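Local coordinates for protein thermostable monoacylglycerol lipase (Bacillus, PDB 4LHE) that probably hydrolyses monoacylglycerols to fatty acid and glycerol, as a heat-stable bacterial lipase of the alpha/beta hydrolase fold, at residues D72-V77 and G100-Y105; L106-P111 and A175-K180. One frame throughout, in Å; residues are numbered along the deposited sequence.

Contact 1: D72-V77 and G100-Y105; sequences DWVASV and GTLTLY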
loop_
_atom_site.group_PDB
_atom_site.type_symbol
_atom_site.label_atom_id
_atom_site.label_comp_id
_atom_site.label_asym_id
_atom_site.label_seq_id
_atom_site.Cartn_x
_atom_site.Cartn_y
_atom_site.Cartn_z
ATOM N N ASP A 72 -11.047 8.465 -5.224
ATOM C CA ASP A 72 -10.800 7.636 -6.404
ATOM C C ASP A 72 -9.935 6.404 -6.067
ATOM O O ASP A 72 -10.181 5.303 -6.563
ATOM C CB ASP A 72 -10.127 8.457 -7.522
ATOM C CG ASP A 72 -11.047 9.529 -8.116
ATOM O OD1 ASP A 72 -12.260 9.280 -8.258
ATOM O OD2 ASP A 72 -10.544 10.623 -8.455
ATOM N N TRP A 73 -8.918 6.613 -5.233
ATOM C CA TRP A 73 -7.982 5.557 -4.852
ATOM C C TRP A 73 -8.686 4.529 -3.992
ATOM O O TRP A 73 -8.522 3.317 -4.194
ATOM C CB TRP A 73 -6.774 6.147 -4.104
ATOM C CG TRP A 73 -6.125 7.288 -4.853
ATOM C CD1 TRP A 73 -6.100 7.474 -6.210
ATOM C CD2 TRP A 73 -5.424 8.402 -4.282
ATOM N NE1 TRP A 73 -5.427 8.640 -6.511
ATOM C CE2 TRP A 73 -5.006 9.226 -5.344
ATOM C CE3 TRP A 73 -5.111 8.780 -2.973
ATOM C CZ2 TRP A 73 -4.284 10.402 -5.137
ATOM C CZ3 TRP A 73 -4.404 9.962 -2.771
ATOM C CH2 TRP A 73 -4.004 10.751 -3.845
ATOM N N VAL A 74 -9.492 5.011 -3.047
ATOM C CA VAL A 74 -10.352 4.125 -2.259
ATOM C C VAL A 74 -11.273 3.313 -3.155
ATOM O O VAL A 74 -11.461 2.104 -2.944
ATOM C CB VAL A 74 -11.172 4.906 -1.202
ATOM C CG1 VAL A 74 -12.305 4.034 -0.637
ATOM C CG2 VAL A 74 -10.251 5.364 -0.098
ATOM N N ALA A 75 -11.840 3.969 -4.166
ATOM C CA ALA A 75 -12.718 3.272 -5.088
ATOM C C ALA A 75 -11.968 2.156 -5.824
ATOM O O ALA A 75 -12.506 1.067 -5.983
ATOM C CB ALA A 75 -13.368 4.237 -6.060
ATOM N N SER A 76 -10.732 2.418 -6.259
ATOM C CA SER A 76 -9.927 1.394 -6.938
ATOM C C SER A 76 -9.727 0.192 -6.047
ATOM O O SER A 76 -9.815 -0.939 -6.504
ATOM C CB SER A 76 -8.540 1.931 -7.305
ATOM O OG SER A 76 -8.619 2.956 -8.262
ATOM N N VAL A 77 -9.422 0.444 -4.777
ATOM C CA VAL A 77 -9.211 -0.635 -3.813
ATOM C C VAL A 77 -10.518 -1.349 -3.461
ATOM O O VAL A 77 -10.544 -2.575 -3.275
ATOM C CB VAL A 77 -8.559 -0.101 -2.539
ATOM C CG1 VAL A 77 -8.293 -1.234 -1.581
ATOM C CG2 VAL A 77 -7.258 0.591 -2.892
ATOM N N GLY A 100 -0.539 0.633 2.327
ATOM C CA GLY A 100 -0.738 0.226 3.714
ATOM C C GLY A 100 -1.779 1.075 4.415
ATOM O O GLY A 100 -2.532 0.585 5.259
ATOM N N THR A 101 -1.835 2.355 4.066
ATOM C CA THR A 101 -2.877 3.218 4.602
ATOM C C THR A 101 -4.241 2.735 4.100
ATOM O O THR A 101 -5.225 2.701 4.852
ATOM C CB THR A 101 -2.655 4.678 4.176
ATOM O OG1 THR A 101 -1.322 5.085 4.523
ATOM C CG2 THR A 101 -3.657 5.590 4.863
ATOM N N LEU A 102 -4.283 2.354 2.827
ATOM C CA LEU A 102 -5.520 1.944 2.169
ATOM C C LEU A 102 -5.954 0.579 2.640
ATOM O O LEU A 102 -7.139 0.248 2.583
ATOM C CB LEU A 102 -5.320 1.929 0.656
ATOM C CG LEU A 102 -5.321 3.327 0.040
ATOM C CD1 LEU A 102 -4.774 3.273 -1.364
ATOM C CD2 LEU A 102 -6.772 3.857 0.044
ATOM N N THR A 103 -4.978 -0.215 3.084
ATOM C CA THR A 103 -5.240 -1.519 3.668
ATOM C C THR A 103 -5.914 -1.327 5.026
ATOM O O THR A 103 -6.927 -1.976 5.330
ATOM C CB THR A 103 -3.933 -2.318 3.833
ATOM O OG1 THR A 103 -3.455 -2.698 2.538
ATOM C CG2 THR A 103 -4.174 -3.579 4.673
ATOM N N LEU A 104 -5.348 -0.435 5.838
ATOM C CA LEU A 104 -5.931 -0.088 7.125
ATOM C C LEU A 104 -7.333 0.439 6.927
ATOM O O LEU A 104 -8.255 0.035 7.630
ATOM C CB LEU A 104 -5.079 0.968 7.815
ATOM C CG LEU A 104 -3.681 0.483 8.187
ATOM C CD1 LEU A 104 -2.776 1.679 8.403
ATOM C CD2 LEU A 104 -3.716 -0.406 9.444
ATOM N N TYR A 105 -7.484 1.329 5.947
ATOM C CA TYR A 105 -8.770 1.958 5.640
ATOM C C TYR A 105 -9.832 0.911 5.373
ATOM O O TYR A 105 -10.926 0.966 5.939
ATOM C CB TYR A 105 -8.615 2.853 4.405
ATOM C CG TYR A 105 -9.836 3.672 4.041
ATOM C CD1 TYR A 105 -9.961 4.979 4.485
ATOM C CD2 TYR A 105 -10.848 3.153 3.236
ATOM C CE1 TYR A 105 -11.062 5.750 4.151
ATOM C CE2 TYR A 105 -11.958 3.917 2.901
ATOM C CZ TYR A 105 -12.051 5.219 3.359
ATOM O OH TYR A 105 -13.138 6.006 3.040
#

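Contact 2: L106-P111 and A175-K180; sequences LAEHHP and AQTKAK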
loop_
_atom_site.group_PDB
_atom_site.type_symbol
_atom_site.label_atom_id
_atom_site.label_comp_id
_atom_site.label_asym_id
_atom_site.label_seq_id
_atom_site.Cartn_x
_atom_site.Cartn_y
_atom_site.Cartn_z
ATOM N N LEU A 106 -9.497 -0.048 4.512
ATOM C CA LEU A 106 -10.436 -1.079 4.094
ATOM C C LEU A 106 -10.823 -1.989 5.252
ATOM O O LEU A 106 -11.971 -2.438 5.344
ATOM C CB LEU A 106 -9.824 -1.899 2.963
ATOM C CG LEU A 106 -10.709 -2.181 1.762
ATOM C CD1 LEU A 106 -10.855 -0.931 0.930
ATOM C CD2 LEU A 106 -10.109 -3.309 0.939
ATOM N N ALA A 107 -9.866 -2.263 6.135
ATOM C CA ALA A 107 -10.140 -3.089 7.304
ATOM C C ALA A 107 -11.146 -2.366 8.217
ATOM O O ALA A 107 -12.032 -2.996 8.807
ATOM C CB ALA A 107 -8.835 -3.414 8.050
ATOM N N GLU A 108 -11.008 -1.041 8.314
ATOM C CA GLU A 108 -11.948 -0.210 9.075
ATOM C C GLU A 108 -13.381 -0.264 8.540
ATOM O O GLU A 108 -14.343 -0.083 9.295
ATOM C CB GLU A 108 -11.461 1.248 9.107
ATOM C CG GLU A 108 -10.188 1.429 9.901
ATOM C CD GLU A 108 -9.494 2.731 9.623
ATOM O OE1 GLU A 108 -10.006 3.523 8.816
ATOM O OE2 GLU A 108 -8.437 2.976 10.227
ATOM N N HIS A 109 -13.528 -0.504 7.242
ATOM C CA HIS A 109 -14.844 -0.487 6.616
ATOM C C HIS A 109 -15.436 -1.877 6.397
ATOM O O HIS A 109 -16.650 -2.012 6.195
ATOM C CB HIS A 109 -14.797 0.288 5.294
ATOM C CG HIS A 109 -14.689 1.770 5.464
ATOM N ND1 HIS A 109 -13.665 2.369 6.164
ATOM C CD2 HIS A 109 -15.477 2.779 5.015
ATOM C CE1 HIS A 109 -13.825 3.680 6.146
ATOM N NE2 HIS A 109 -14.919 3.954 5.455
ATOM N N HIS A 110 -14.588 -2.904 6.431
ATOM C CA HIS A 110 -15.032 -4.286 6.243
ATOM C C HIS A 110 -14.375 -5.255 7.255
ATOM O O HIS A 110 -13.363 -5.890 6.935
ATOM C CB HIS A 110 -14.675 -4.802 4.827
ATOM C CG HIS A 110 -15.175 -3.957 3.690
ATOM N ND1 HIS A 110 -16.446 -4.086 3.166
ATOM C CD2 HIS A 110 -14.549 -3.026 2.926
ATOM C CE1 HIS A 110 -16.594 -3.239 2.159
ATOM N NE2 HIS A 110 -15.458 -2.584 1.994
ATOM N N PRO A 111 -14.921 -5.377 8.478
ATOM C CA PRO A 111 -14.323 -6.424 9.328
ATOM C C PRO A 111 -14.612 -7.898 8.951
ATOM O O PRO A 111 -14.276 -8.802 9.721
ATOM C CB PRO A 111 -14.832 -6.080 10.739
ATOM C CG PRO A 111 -15.896 -5.027 10.551
ATOM C CD PRO A 111 -15.569 -4.321 9.276
ATOM N N ALA A 175 -5.625 11.026 7.673
ATOM C CA ALA A 175 -6.386 11.538 8.815
ATOM C C ALA A 175 -7.605 10.679 9.085
ATOM O O ALA A 175 -7.840 10.266 10.217
ATOM C CB ALA A 175 -6.805 12.990 8.570
ATOM N N GLN A 176 -8.399 10.442 8.045
ATOM C CA GLN A 176 -9.602 9.633 8.169
ATOM C C GLN A 176 -9.227 8.196 8.555
ATOM O O GLN A 176 -10.024 7.497 9.190
ATOM C CB GLN A 176 -10.397 9.662 6.847
ATOM C CG GLN A 176 -11.919 9.577 6.998
ATOM C CD GLN A 176 -12.627 9.101 5.723
ATOM O OE1 GLN A 176 -13.330 8.080 5.728
ATOM N NE2 GLN A 176 -12.453 9.846 4.631
ATOM N N THR A 177 -8.010 7.764 8.197
ATOM C CA THR A 177 -7.561 6.389 8.488
ATOM C C THR A 177 -7.061 6.240 9.920
ATOM O O THR A 177 -7.483 5.344 10.646
ATOM C CB THR A 177 -6.437 5.918 7.525
ATOM O OG1 THR A 177 -6.911 5.952 6.173
ATOM C CG2 THR A 177 -5.998 4.503 7.863
ATOM N N LYS A 178 -6.156 7.119 10.323
ATOM C CA LYS A 178 -5.630 7.092 11.680
ATOM C C LYS A 178 -6.742 7.264 12.720
ATOM O O LYS A 178 -6.758 6.587 13.749
ATOM C CB LYS A 178 -4.601 8.201 11.842
ATOM C CG LYS A 178 -4.030 8.318 13.235
ATOM C CD LYS A 178 -3.158 9.554 13.287
ATOM C CE LYS A 178 -2.369 9.648 14.573
ATOM N NZ LYS A 178 -1.168 10.510 14.361
ATOM N N ALA A 179 -7.677 8.165 12.433
ATOM C CA ALA A 179 -8.796 8.432 13.335
ATOM C C ALA A 179 -9.602 7.171 13.628
ATOM O O ALA A 179 -10.112 6.985 14.740
ATOM C CB ALA A 179 -9.701 9.513 12.748
ATOM N N LYS A 180 -9.707 6.299 12.630
ATOM C CA LYS A 180 -10.592 5.155 12.733
ATOM C C LYS A 180 -9.891 3.816 12.946
ATOM O O LYS A 180 -10.488 2.789 12.659
ATOM C CB LYS A 180 -11.471 5.067 11.483
ATOM C CG LYS A 180 -12.398 6.251 11.271
ATOM C CD LYS A 180 -13.564 6.208 12.243
ATOM C CE LYS A 180 -13.500 7.346 13.264
ATOM N NZ LYS A 180 -14.220 8.569 12.800
#

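Contact 1: D72-V77 and G100-Y105
Val74 lays its CG2 methyl over one face of the Tyr105 ring, a CH-pi contact 4.0 Å from the ring centroid and 20° off the normal. CG1 reaches the rim of the same ring at Tyr105 CE2, 3.6 Å away, so both branches of the valine follow the ring. The tyrosine is placed for this by a CG anti to its backbone N (chi1 -175°), which swings the ring out toward helix 70-87.

One turn earlier on helix 98-109, Leu102 spreads its two methyls between two valines: CD2 meets Val74 CG2 at 3.8 Å, and CD1 meets Val77 CG2 at 4.0 Å. Trp73 adds only its CB beside Leu102 CD1, since its indole leads away to sit edge-to-face with His58. The helix segments cross at -69° with their axes 10.6 Å apart, and these side chains bridge the gap. Val26 of strand 21-26 and Leu55 also touch both Val77 and Leu102.

Trading the tyrosine for an alanine would probably leave Val74 without the ring face it covers and open a gap beside its two methyls.

Everything that meets here is aliphatic carbon or aromatic ring, so the two helices hold together by shape and exclusion of water, beside what is probably the nucleophile elbow, which Leu102 touches.

Contact 2: L106-P111 and A175-K180
Glu108 OE2 sits 2.6 Å from the backbone carbonyl oxygen Thr177 O, a separation at which two oxygens are most easily explained if the acid carries a proton. Lys180 O is the other near carbonyl, 3.2 Å from Glu108 OE2, but those two are both acceptors and merely lie close. Thr177 O also takes the backbone N-H of Lys180, at 3.1 Å. The contact joins the C-terminal part of helix 98-109, in the alpha/beta hydrolase fold, to the end of helix 164-179.

Carbon-to-oxygen packing comes next. With CG anti to its carbonyl carbon (chi1 -67°) and the chain extended beyond it, the glutamate stretches across to segment 175-180, where its CG lies 3.1 Å from Lys180 O. Lys180 CB lies 3.4 Å from Glu108 OE1. The bent lysine chain takes the amino group elsewhere, leaving Lys180 NZ 7.7 Å from Glu108 OE1. Leu181 and Ile184 also pack on the glutamate.

A looser contact joins His109 and Gln176: Gln176 OE1 lies near the plane of the His109 ring at its edge, 4.4 Å from His109 NE2. The main ties of that histidine are to its own helix, through a hydrogen bond from ND1 to Tyr105 O and a stack on the Tyr105 ring.

A buried carboxyl group facing carbonyls near the C-terminal end of a helix, with no lysine paired to it here, would be expected to have a raised pKa and probably favours the neutral form.

In the fold
After the opening strands and helices, helix 70-87 carries the first segment of contact 1; the chain then runs through strand 90-96 of the central sheet, and contact 1 closes that short loop when helix 98-109 crosses helix 70-87. Contact 2 opens immediately afterwards, at the end of the same helix, and closes a longer excursion of 63 residues that takes in strand 115-119, the two-stranded sheet 141-143/161-163 and most of helix 164-179. The loops are thus in series, neither nested nor crossing. Helix 98-109 is shared, lying between helices 70-87 and 164-179. The two contacts meet directly where Tyr105 packs against Gln176 and Thr177, and where Val77 packs against Leu106.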